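Local structure of protein (hdlp (histone deacetylase-like protein)) (1C3P) at residues K224-D228 / N229-F233; L190-S193 / P194-F198; L69-A72 / E73-C77; K80-R83 / E84-I88. The protein binds zinc and, as a histone deacetylase homologue, probably acts as a deacetylase, possibly in acetoin breakdown. All coordinates share one frame; numbering follows the deposited sequence.

Contact 1: residues K224-D228 / N229-F233; sequences KGLND and NEFLF
Asn227 and Glu230 trade hydrogen bonds in both directions, each side chain closing on the other's backbone N-H, and their flat ends lie stacked, amide and carboxylate planes only 27° apart. In one direction Asn227 OD1 accepts from Glu230 N at 2.9 Å. In the other, Asn227 N donates to Glu230 OE1 over 3.0 Å, reaching that oxygen on its anti side and tilted out of the carboxylate plane. The torsions explain the exchange: Asn227 CG sits between its own N and carbonyl carbon (chi1 63°), which swings OD1 over the start of the helix, while the extended Glu230 chain runs back until its carboxylate lies against the amide. This reciprocal pair is a capping box, with Asn227 as N-cap of helix 228-245, the helix that follows strand 217-222 of the parallel sheet. Regular helical bonding begins at once, Phe231 N donating to Asn227 O (3.0 Å) and Leu232 N to Asp228 O (3.0 Å, 175° at the hydrogen).

One residue before the cap, Leu226 splits its branches: Leu226 CD1 rests on Glu230 CB at 3.5 Å, and Leu226 CD2 lies at the edge of the Phe231 ring, 3.7 Å from Phe231 CD1. A water held by Gly225 O at 2.7 Å makes weak bonds to Asn227 ND2 and Glu230 OE1. The other carboxylate oxygen, Glu230 OE2, pairs with Arg361 in a salt bridge, so the two oxygens have separate tasks. The Asp228 carboxylate bonds to Ser271 OG and Arg356 N.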
loop_
_atom_site.group_PDB
_atom_site.type_symbol
_atom_site.label_atom_id
_atom_site.label_comp_id
_atom_site.label_asym_id
_atom_site.label_seq_id
_atom_site.Cartn_x
_atom_site.Cartn_y
_atom_site.Cartn_z
ATOM N N LYS A 224 6.737 -10.889 -15.217
ATOM C CA LYS A 224 6.191 -12.017 -14.476
ATOM C C LYS A 224 7.339 -12.870 -13.916
ATOM O O LYS A 224 8.434 -12.939 -14.504
ATOM C CB LYS A 224 5.359 -12.893 -15.411
ATOM C CG LYS A 224 4.209 -12.168 -16.108
ATOM C CD LYS A 224 3.467 -13.121 -17.061
ATOM C CE LYS A 224 2.368 -12.375 -17.830
ATOM N NZ LYS A 224 1.617 -13.275 -18.755
ATOM N N GLY A 225 7.074 -13.546 -12.803
ATOM C CA GLY A 225 8.081 -14.401 -12.201
ATOM C C GLY A 225 9.232 -13.656 -11.555
ATOM O O GLY A 225 10.283 -14.239 -11.324
ATOM N N LEU A 226 9.033 -12.376 -11.248
ATOM C CA LEU A 226 10.086 -11.554 -10.648
ATOM C C LEU A 226 10.678 -12.195 -9.384
ATOM O O LEU A 226 9.932 -12.636 -8.515
ATOM C CB LEU A 226 9.517 -10.192 -10.258
ATOM C CG LEU A 226 10.586 -9.137 -9.975
ATOM C CD1 LEU A 226 11.150 -8.696 -11.326
ATOM C CD2 LEU A 226 9.989 -7.930 -9.244
ATOM N N ASN A 227 12.005 -12.235 -9.274
ATOM C CA ASN A 227 12.611 -12.803 -8.074
ATOM C C ASN A 227 13.162 -11.693 -7.193
ATOM O O ASN A 227 13.138 -10.517 -7.572
ATOM C CB ASN A 227 13.704 -13.843 -8.407
ATOM C CG ASN A 227 14.887 -13.253 -9.157
ATOM O OD1 ASN A 227 15.440 -12.220 -8.769
ATOM N ND2 ASN A 227 15.301 -13.934 -10.225
ATOM N N ASP A 228 13.659 -12.064 -6.016
ATOM C CA ASP A 228 14.167 -11.078 -5.068
ATOM C C ASP A 228 15.273 -10.184 -5.573
ATOM O O ASP A 228 15.276 -8.990 -5.293
ATOM C CB ASP A 228 14.639 -11.764 -3.778
ATOM C CG ASP A 228 13.503 -12.354 -2.982
ATOM O OD1 ASP A 228 12.343 -11.966 -3.245
ATOM O OD2 ASP A 228 13.774 -13.182 -2.078
ATOM N N ASN A 229 16.238 -10.762 -6.282
ATOM C CA ASN A 229 17.351 -9.988 -6.797
ATOM C C ASN A 229 16.890 -8.974 -7.820
ATOM O O ASN A 229 17.370 -7.834 -7.844
ATOM C CB ASN A 229 18.396 -10.933 -7.383
ATOM C CG ASN A 229 19.114 -11.709 -6.306
ATOM O OD1 ASN A 229 19.925 -11.149 -5.580
ATOM N ND2 ASN A 229 18.790 -12.991 -6.167
ATOM N N GLU A 230 15.920 -9.368 -8.635
ATOM C CA GLU A 230 15.405 -8.456 -9.646
ATOM C C GLU A 230 14.642 -7.294 -9.013
ATOM O O GLU A 230 14.790 -6.146 -9.427
ATOM C CB GLU A 230 14.511 -9.214 -10.627
ATOM C CG GLU A 230 15.254 -10.325 -11.358
ATOM C CD GLU A 230 14.349 -11.093 -12.293
ATOM O OE1 GLU A 230 13.220 -11.407 -11.873
ATOM O OE2 GLU A 230 14.775 -11.401 -13.425
ATOM N N PHE A 231 13.836 -7.585 -8.000
ATOM C CA PHE A 231 13.087 -6.523 -7.333
ATOM C C PHE A 231 14.055 -5.523 -6.689
ATOM O O PHE A 231 13.965 -4.316 -6.922
ATOM C CB PHE A 231 12.161 -7.112 -6.262
ATOM C CG PHE A 231 11.227 -6.102 -5.643
ATOM C CD1 PHE A 231 10.206 -5.520 -6.395
ATOM C CD2 PHE A 231 11.363 -5.735 -4.311
ATOM C CE1 PHE A 231 9.335 -4.593 -5.827
ATOM C CE2 PHE A 231 10.495 -4.803 -3.730
ATOM C CZ PHE A 231 9.478 -4.232 -4.496
ATOM N N LEU A 232 14.993 -6.016 -5.883
ATOM C CA LEU A 232 15.937 -5.120 -5.210
ATOM C C LEU A 232 16.850 -4.376 -6.173
ATOM O O LEU A 232 17.203 -3.236 -5.928
ATOM C CB LEU A 232 16.754 -5.892 -4.178
ATOM C CG LEU A 232 15.892 -6.512 -3.068
ATOM C CD1 LEU A 232 16.767 -7.439 -2.233
ATOM C CD2 LEU A 232 15.233 -5.457 -2.198
ATOM N N PHE A 233 17.248 -5.024 -7.262
ATOM C CA PHE A 233 18.066 -4.368 -8.279
ATOM C C PHE A 233 17.297 -3.157 -8.796
ATOM O O PHE A 233 17.816 -2.037 -8.867
ATOM C CB PHE A 233 18.296 -5.315 -9.462
ATOM C CG PHE A 233 18.915 -4.653 -10.669
ATOM C CD1 PHE A 233 20.297 -4.535 -10.786
ATOM C CD2 PHE A 233 18.113 -4.189 -11.704
ATOM C CE1 PHE A 233 20.877 -3.974 -11.927
ATOM C CE2 PHE A 233 18.675 -3.619 -12.856
ATOM C CZ PHE A 233 20.058 -3.515 -12.970
HETATM O O HOH W 1 12.802 -14.764 -12.185
#

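Contact 2: residues L190-S193 / P194-F198; sequences LHQS and PEYAF
The chain leaves strand 185-192 through a tight turn in which Ser193 O takes two backbone N-H groups, Tyr196 N at 3.0 Å and Ala197 N at 2.9 Å. The two donors approach differently: Ala197 N lies in the carbonyl plane, whereas Tyr196 N stands 49° out of it. Ser193 adds a side-chain bond, its OG accepting from Glu195 N at 3.1 Å; with OG anti to the Ser193 N (chi1 175°), the hydroxyl faces the following peptides, as in an ST turn.

The Tyr196 ring folds back over the turn. One face receives Ser193 O, 3.6 Å from CD2 of the ring, and the phenol end reaches Gln192, whose CB lies 3.2 Å from Tyr196 OH. The two side chains cross at about a right angle, amide and ring planes 66° apart, bringing Gln192 OE1 near the ring edge, 3.5 Å from Tyr196 CE1. Ala197 CB packs against Gln192 CB at 3.7 Å. A water bridges Gln192 O and Phe198 O, donating to both.

Beyond the turn, Gln192 OE1 accepts from Lys267 N, NE2 donates to Ala169 O, and Tyr196 OH bonds to Leu222 O. Gln192 also packs on His170, a zinc ligand in another structure of this protein. With OE1 and NE2 both bonded, the Gln192 amide is fixed in rotation, which probably helps position His170.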
loop_
_atom_site.group_PDB
_atom_site.type_symbol
_atom_site.label_atom_id
_atom_site.label_comp_id
_atom_site.label_asym_id
_atom_site.label_seq_id
_atom_site.Cartn_x
_atom_site.Cartn_y
_atom_site.Cartn_z
ATOM N N LEU A 190 7.120 0.929 -8.432
ATOM C CA LEU A 190 7.629 -0.278 -9.067
ATOM C C LEU A 190 6.352 -1.123 -9.077
ATOM O O LEU A 190 5.590 -1.094 -8.120
ATOM C CB LEU A 190 8.691 -1.021 -8.243
ATOM C CG LEU A 190 9.916 -0.397 -7.580
ATOM C CD1 LEU A 190 11.008 -1.455 -7.556
ATOM C CD2 LEU A 190 10.382 0.824 -8.289
ATOM N N HIS A 191 6.116 -1.884 -10.135
ATOM C CA HIS A 191 4.893 -2.671 -10.202
ATOM C C HIS A 191 4.904 -3.637 -11.379
ATOM O O HIS A 191 5.782 -3.557 -12.242
ATOM C CB HIS A 191 3.706 -1.708 -10.302
ATOM C CG HIS A 191 3.918 -0.611 -11.308
ATOM N ND1 HIS A 191 3.810 -0.802 -12.671
ATOM C CD2 HIS A 191 4.297 0.677 -11.140
ATOM C CE1 HIS A 191 4.110 0.324 -13.299
ATOM N NE2 HIS A 191 4.407 1.237 -12.391
ATOM N N GLN A 192 3.961 -4.580 -11.379
ATOM C CA GLN A 192 3.846 -5.539 -12.488
ATOM C C GLN A 192 3.523 -4.692 -13.700
ATOM O O GLN A 192 2.747 -3.742 -13.599
ATOM C CB GLN A 192 2.680 -6.505 -12.278
ATOM C CG GLN A 192 2.760 -7.358 -11.044
ATOM C CD GLN A 192 1.436 -8.035 -10.773
ATOM O OE1 GLN A 192 1.141 -9.123 -11.303
ATOM N NE2 GLN A 192 0.594 -7.366 -9.988
ATOM N N SER A 193 4.100 -5.023 -14.848
ATOM C CA SER A 193 3.801 -4.243 -16.038
ATOM C C SER A 193 2.300 -4.268 -16.403
ATOM O O SER A 193 1.645 -5.297 -16.309
ATOM C CB SER A 193 4.607 -4.763 -17.238
ATOM O OG SER A 193 4.211 -4.073 -18.419
ATOM N N PRO A 194 1.761 -3.124 -16.840
ATOM C CA PRO A 194 0.353 -2.978 -17.237
ATOM C C PRO A 194 0.130 -3.796 -18.513
ATOM O O PRO A 194 -1.010 -3.987 -18.950
ATOM C CB PRO A 194 0.214 -1.470 -17.513
ATOM C CG PRO A 194 1.452 -0.852 -16.895
ATOM C CD PRO A 194 2.497 -1.877 -17.119
ATOM N N GLU A 195 1.213 -4.256 -19.136
ATOM C CA GLU A 195 1.041 -5.081 -20.336
ATOM C C GLU A 195 0.352 -6.382 -19.900
ATOM O O GLU A 195 -0.299 -7.041 -20.712
ATOM C CB GLU A 195 2.382 -5.380 -21.031
ATOM C CG GLU A 195 3.189 -6.540 -20.465
ATOM C CD GLU A 195 2.841 -7.908 -21.064
ATOM O OE1 GLU A 195 3.346 -8.909 -20.521
ATOM O OE2 GLU A 195 2.094 -8.005 -22.071
ATOM N N TYR A 196 0.478 -6.756 -18.621
ATOM C CA TYR A 196 -0.196 -7.970 -18.166
ATOM C C TYR A 196 -0.993 -7.856 -16.873
ATOM O O TYR A 196 -1.704 -8.797 -16.507
ATOM C CB TYR A 196 0.787 -9.142 -18.052
ATOM C CG TYR A 196 1.796 -9.036 -16.932
ATOM C CD1 TYR A 196 1.473 -9.438 -15.634
ATOM C CD2 TYR A 196 3.066 -8.509 -17.167
ATOM C CE1 TYR A 196 2.387 -9.316 -14.599
ATOM C CE2 TYR A 196 3.999 -8.378 -16.134
ATOM C CZ TYR A 196 3.655 -8.780 -14.856
ATOM O OH TYR A 196 4.564 -8.628 -13.834
ATOM N N ALA A 197 -0.904 -6.723 -16.188
ATOM C CA ALA A 197 -1.648 -6.587 -14.929
ATOM C C ALA A 197 -2.384 -5.262 -14.750
ATOM O O ALA A 197 -2.024 -4.247 -15.334
ATOM C CB ALA A 197 -0.698 -6.806 -13.736
ATOM N N PHE A 198 -3.431 -5.293 -13.920
ATOM C CA PHE A 198 -4.212 -4.106 -13.610
ATOM C C PHE A 198 -3.192 -3.055 -13.203
ATOM O O PHE A 198 -2.227 -3.369 -12.521
ATOM C CB PHE A 198 -5.142 -4.382 -12.418
ATOM C CG PHE A 198 -6.035 -3.220 -12.054
ATOM C CD1 PHE A 198 -7.272 -3.055 -12.678
ATOM C CD2 PHE A 198 -5.620 -2.265 -11.119
ATOM C CE1 PHE A 198 -8.086 -1.961 -12.383
ATOM C CE2 PHE A 198 -6.426 -1.162 -10.814
ATOM C CZ PHE A 198 -7.671 -1.011 -11.454
HETATM O O HOH W 2 0.417 -2.618 -12.195
#

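Contact 3: residues L69-A72 / E73-C77; sequences LMEA and ERCQC
Leu69 begins the last turns of helix 63-75, which closes with a Schellman motif: Cys77 N bonds to Ala72 O at 3.0 Å, Gln76 N reaches Glu73 O in a weak bond, and Gln76 takes positive phi. Before that closure the helix is regular, Leu69 O accepting from Glu73 N at 3.0 Å. The Glu73 carboxylate bonds to Thr101 OG1 and Phe100 N at the start of helix 98-118.

Met70 O next receives Arg74 N, and the Arg74 side chain passes close over the same carbonyl, CG lying 3.3 Å from Met70 O. Glu71 O accepts from Cys75 N at 3.1 Å. The bend in the Glu71 chain at chi2 (79°) turns its carboxylate along the helix toward Arg74, where OE2 meets NH2 at 3.2 Å in a salt bridge whose hydrogen bond is weak (129° at the hydrogen). Consistent with that poor alignment, the carboxylate and guanidinium planes stand 73° apart.

Ala72 ends the segment, and its carbonyl is used by the closing turn: Cys77 N arrives in the carbonyl plane, on a lone pair. On the outer surface, Cys75 SG sits over the centre of the Arg74 guanidinium, 4.0 Å above its plane.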
loop_
_atom_site.group_PDB
_atom_site.type_symbol
_atom_site.label_atom_id
_atom_site.label_comp_id
_atom_site.label_asym_id
_atom_site.label_seq_id
_atom_site.Cartn_x
_atom_site.Cartn_y
_atom_site.Cartn_z
ATOM N N LEU A 69 -20.475 8.768 -2.113
ATOM C CA LEU A 69 -20.035 7.611 -1.342
ATOM C C LEU A 69 -20.832 7.519 -0.037
ATOM O O LEU A 69 -21.227 6.431 0.395
ATOM C CB LEU A 69 -18.540 7.708 -1.007
ATOM C CG LEU A 69 -17.529 7.643 -2.155
ATOM C CD1 LEU A 69 -16.123 7.907 -1.632
ATOM C CD2 LEU A 69 -17.599 6.282 -2.808
ATOM N N MET A 70 -21.061 8.660 0.599
ATOM C CA MET A 70 -21.813 8.663 1.854
ATOM C C MET A 70 -23.264 8.244 1.669
ATOM O O MET A 70 -23.811 7.527 2.498
ATOM C CB MET A 70 -21.779 10.038 2.497
ATOM C CG MET A 70 -20.361 10.527 2.781
ATOM S SD MET A 70 -20.342 12.177 3.558
ATOM C CE MET A 70 -20.836 11.745 5.206
ATOM N N GLU A 71 -23.892 8.721 0.602
ATOM C CA GLU A 71 -25.285 8.385 0.329
ATOM C C GLU A 71 -25.414 6.920 -0.082
ATOM O O GLU A 71 -26.294 6.197 0.401
ATOM C CB GLU A 71 -25.833 9.277 -0.785
ATOM C CG GLU A 71 -27.272 8.994 -1.125
ATOM C CD GLU A 71 -28.252 9.603 -0.133
ATOM O OE1 GLU A 71 -29.469 9.599 -0.429
ATOM O OE2 GLU A 71 -27.814 10.089 0.930
ATOM N N ALA A 72 -24.535 6.468 -0.970
ATOM C CA ALA A 72 -24.581 5.080 -1.414
ATOM C C ALA A 72 -24.428 4.119 -0.240
ATOM O O ALA A 72 -25.158 3.130 -0.129
ATOM C CB ALA A 72 -23.475 4.812 -2.425
ATOM N N GLU A 73 -23.475 4.402 0.644
ATOM C CA GLU A 73 -23.262 3.509 1.766
ATOM C C GLU A 73 -24.406 3.433 2.774
ATOM O O GLU A 73 -24.865 2.335 3.120
ATOM C CB GLU A 73 -21.989 3.893 2.507
ATOM C CG GLU A 73 -21.711 2.999 3.688
ATOM C CD GLU A 73 -20.506 3.454 4.484
ATOM O OE1 GLU A 73 -19.369 3.183 4.052
ATOM O OE2 GLU A 73 -20.703 4.098 5.539
ATOM N N ARG A 74 -24.882 4.579 3.251
ATOM C CA ARG A 74 -25.921 4.523 4.270
ATOM C C ARG A 74 -27.271 4.047 3.766
ATOM O O ARG A 74 -28.034 3.456 4.522
ATOM C CB ARG A 74 -26.066 5.873 5.002
ATOM C CG ARG A 74 -26.579 7.028 4.182
ATOM C CD ARG A 74 -26.598 8.314 5.019
ATOM N NE ARG A 74 -27.431 9.274 4.322
ATOM C CZ ARG A 74 -28.752 9.355 4.447
ATOM N NH1 ARG A 74 -29.410 8.535 5.267
ATOM N NH2 ARG A 74 -29.426 10.203 3.671
ATOM N N CYS A 75 -27.573 4.303 2.501
ATOM C CA CYS A 75 -28.854 3.859 1.942
ATOM C C CYS A 75 -28.672 2.511 1.243
ATOM O O CYS A 75 -29.628 1.920 0.724
ATOM C CB CYS A 75 -29.398 4.900 0.961
ATOM S SG CYS A 75 -29.834 6.489 1.716
ATOM N N GLN A 76 -27.428 2.042 1.231
ATOM C CA GLN A 76 -27.055 0.767 0.634
ATOM C C GLN A 76 -27.606 0.655 -0.789
ATOM O O GLN A 76 -28.420 -0.215 -1.100
ATOM C CB GLN A 76 -27.569 -0.368 1.531
ATOM C CG GLN A 76 -26.785 -1.649 1.376
ATOM C CD GLN A 76 -25.346 -1.480 1.811
ATOM O OE1 GLN A 76 -24.673 -0.544 1.394
ATOM N NE2 GLN A 76 -24.862 -2.392 2.634
ATOM N N CYS A 77 -27.151 1.545 -1.665
ATOM C CA CYS A 77 -27.637 1.549 -3.032
ATOM C C CYS A 77 -26.632 2.172 -3.970
ATOM O O CYS A 77 -25.655 2.777 -3.542
ATOM C CB CYS A 77 -28.928 2.375 -3.127
ATOM S SG CYS A 77 -28.644 4.185 -2.843
HETATM O O HOH W 3 -26.169 11.227 2.320
#

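Contact 4: residues K80-R83 / E84-I88; sequences KGAR and EKYNI
This is a local contact within the short helix 82-86, which follows helix 63-75 and lies against it, away from the zinc-binding residues. Gly81 is the N-cap residue, and its backbone angles call for glycine, because a CB would be forced against the carbonyl oxygen of Lys80. Gly81 O opens the helix, accepting from Lys85 N at 3.1 Å. Glu84 folds back over this first turn: CG sits between its own N and carbonyl carbon (chi1 44°), and the bend at chi2 carries CD to within 3.3 Å of Gly81 CA.

Ala82 O takes Tyr86 N at 2.9 Å, the donor standing 40° above the carbonyl plane, and also a weak bond from Ile88 N at 3.4 Å. Asn87, with positive phi, turns the chain out of the helix and gives a weak bond to Arg83 O. Ala82 CB lies at the edge of the Tyr86 ring, 3.9 Å from CD2. Arg83 CA approaches Ile88 O at 3.2 Å in a CA-H...O contact.

Ile88 O is buried without a conventional partner, so this weak CH donor is probably its main local compensation, and the helix end is held largely by weak bonds.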
loop_
_atom_site.group_PDB
_atom_site.type_symbol
_atom_site.label_atom_id
_atom_site.label_comp_id
_atom_site.label_asym_id
_atom_site.label_seq_id
_atom_site.Cartn_x
_atom_site.Cartn_y
_atom_site.Cartn_z
ATOM N N LYS A 80 -28.684 6.560 -8.974
ATOM C CA LYS A 80 -28.830 6.693 -10.413
ATOM C C LYS A 80 -27.693 7.529 -10.987
ATOM O O LYS A 80 -27.398 8.615 -10.484
ATOM C CB LYS A 80 -30.186 7.338 -10.709
ATOM C CG LYS A 80 -30.436 8.601 -9.899
ATOM C CD LYS A 80 -31.893 9.040 -10.000
ATOM C CE LYS A 80 -32.207 10.184 -9.043
ATOM N NZ LYS A 80 -33.627 10.632 -9.154
ATOM N N GLY A 81 -27.050 7.005 -12.029
ATOM C CA GLY A 81 -25.942 7.702 -12.670
ATOM C C GLY A 81 -24.567 7.521 -12.023
ATOM O O GLY A 81 -23.559 7.915 -12.612
ATOM N N ALA A 82 -24.501 6.918 -10.838
ATOM C CA ALA A 82 -23.209 6.763 -10.140
ATOM C C ALA A 82 -22.320 5.622 -10.623
ATOM O O ALA A 82 -21.104 5.644 -10.432
ATOM C CB ALA A 82 -23.448 6.623 -8.615
ATOM N N ARG A 83 -22.916 4.602 -11.224
ATOM C CA ARG A 83 -22.118 3.481 -11.705
ATOM C C ARG A 83 -21.247 4.026 -12.823
ATOM O O ARG A 83 -20.046 3.796 -12.874
ATOM C CB ARG A 83 -23.024 2.377 -12.261
ATOM C CG ARG A 83 -22.431 0.989 -12.173
ATOM C CD ARG A 83 -21.032 0.916 -12.722
ATOM N NE ARG A 83 -20.457 -0.407 -12.502
ATOM C CZ ARG A 83 -19.230 -0.759 -12.876
ATOM N NH1 ARG A 83 -18.447 0.119 -13.488
ATOM N NH2 ARG A 83 -18.790 -1.990 -12.646
ATOM N N GLU A 84 -21.872 4.770 -13.716
ATOM C CA GLU A 84 -21.173 5.349 -14.853
ATOM C C GLU A 84 -20.227 6.488 -14.490
ATOM O O GLU A 84 -19.071 6.518 -14.917
ATOM C CB GLU A 84 -22.185 5.866 -15.867
ATOM C CG GLU A 84 -23.329 6.634 -15.232
ATOM C CD GLU A 84 -24.595 5.789 -15.042
ATOM O OE1 GLU A 84 -25.555 5.999 -15.838
ATOM O OE2 GLU A 84 -24.623 4.923 -14.119
ATOM N N LYS A 85 -20.735 7.421 -13.701
ATOM C CA LYS A 85 -19.980 8.595 -13.293
ATOM C C LYS A 85 -18.875 8.396 -12.245
ATOM O O LYS A 85 -17.786 8.959 -12.375
ATOM C CB LYS A 85 -20.956 9.653 -12.772
ATOM C CG LYS A 85 -20.289 10.886 -12.170
ATOM C CD LYS A 85 -19.817 11.862 -13.222
ATOM C CE LYS A 85 -20.993 12.632 -13.784
ATOM N NZ LYS A 85 -21.680 13.369 -12.687
ATOM N N TYR A 86 -19.153 7.593 -11.226
ATOM C CA TYR A 86 -18.201 7.410 -10.131
ATOM C C TYR A 86 -17.589 6.032 -10.004
ATOM O O TYR A 86 -16.805 5.788 -9.073
ATOM C CB TYR A 86 -18.898 7.773 -8.827
ATOM C CG TYR A 86 -19.415 9.190 -8.831
ATOM C CD1 TYR A 86 -18.533 10.271 -8.890
ATOM C CD2 TYR A 86 -20.786 9.454 -8.742
ATOM C CE1 TYR A 86 -18.998 11.583 -8.852
ATOM C CE2 TYR A 86 -21.261 10.751 -8.706
ATOM C CZ TYR A 86 -20.358 11.812 -8.759
ATOM O OH TYR A 86 -20.829 13.093 -8.722
ATOM N N ASN A 87 -17.966 5.136 -10.914
ATOM C CA ASN A 87 -17.431 3.762 -10.956
ATOM C C ASN A 87 -17.798 2.973 -9.696
ATOM O O ASN A 87 -17.066 2.069 -9.277
ATOM C CB ASN A 87 -15.895 3.814 -11.117
ATOM C CG ASN A 87 -15.322 2.588 -11.840
ATOM O OD1 ASN A 87 -14.096 2.378 -11.873
ATOM N ND2 ASN A 87 -16.193 1.794 -12.438
ATOM N N ILE A 88 -18.944 3.306 -9.105
ATOM C CA ILE A 88 -19.417 2.626 -7.895
ATOM C C ILE A 88 -20.509 1.602 -8.188
ATOM O O ILE A 88 -21.356 1.842 -9.034
ATOM C CB ILE A 88 -20.018 3.656 -6.902
ATOM C CG1 ILE A 88 -18.917 4.572 -6.398
ATOM C CG2 ILE A 88 -20.661 2.948 -5.720
ATOM C CD1 ILE A 88 -17.854 3.820 -5.693
#

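Along the chain the order is contact 3, contact 4, contact 2, contact 1, and in space they form two pairs. Contacts 3 and 4, centres about 12 Å apart, belong to the successive helices 63-75 and 82-86 and meet where Leu69 CD2 packs on Ile88 CD1 at 3.8 Å. Contacts 2 and 1 are about 14 Å apart between centres: contact 2 spans the end of strand 185-192, and contact 1 follows its sheet neighbour, strand 217-222; Leu190 touches Phe231. Centres of contacts 1 and 3 are about 42 Å apart. Between side chains, Gln192 of contact 2 is about 3 Å from His170 and Phe231 of contact 1 about 8 Å from Asp168 and Asp258; the helical pair lies away from these zinc ligands.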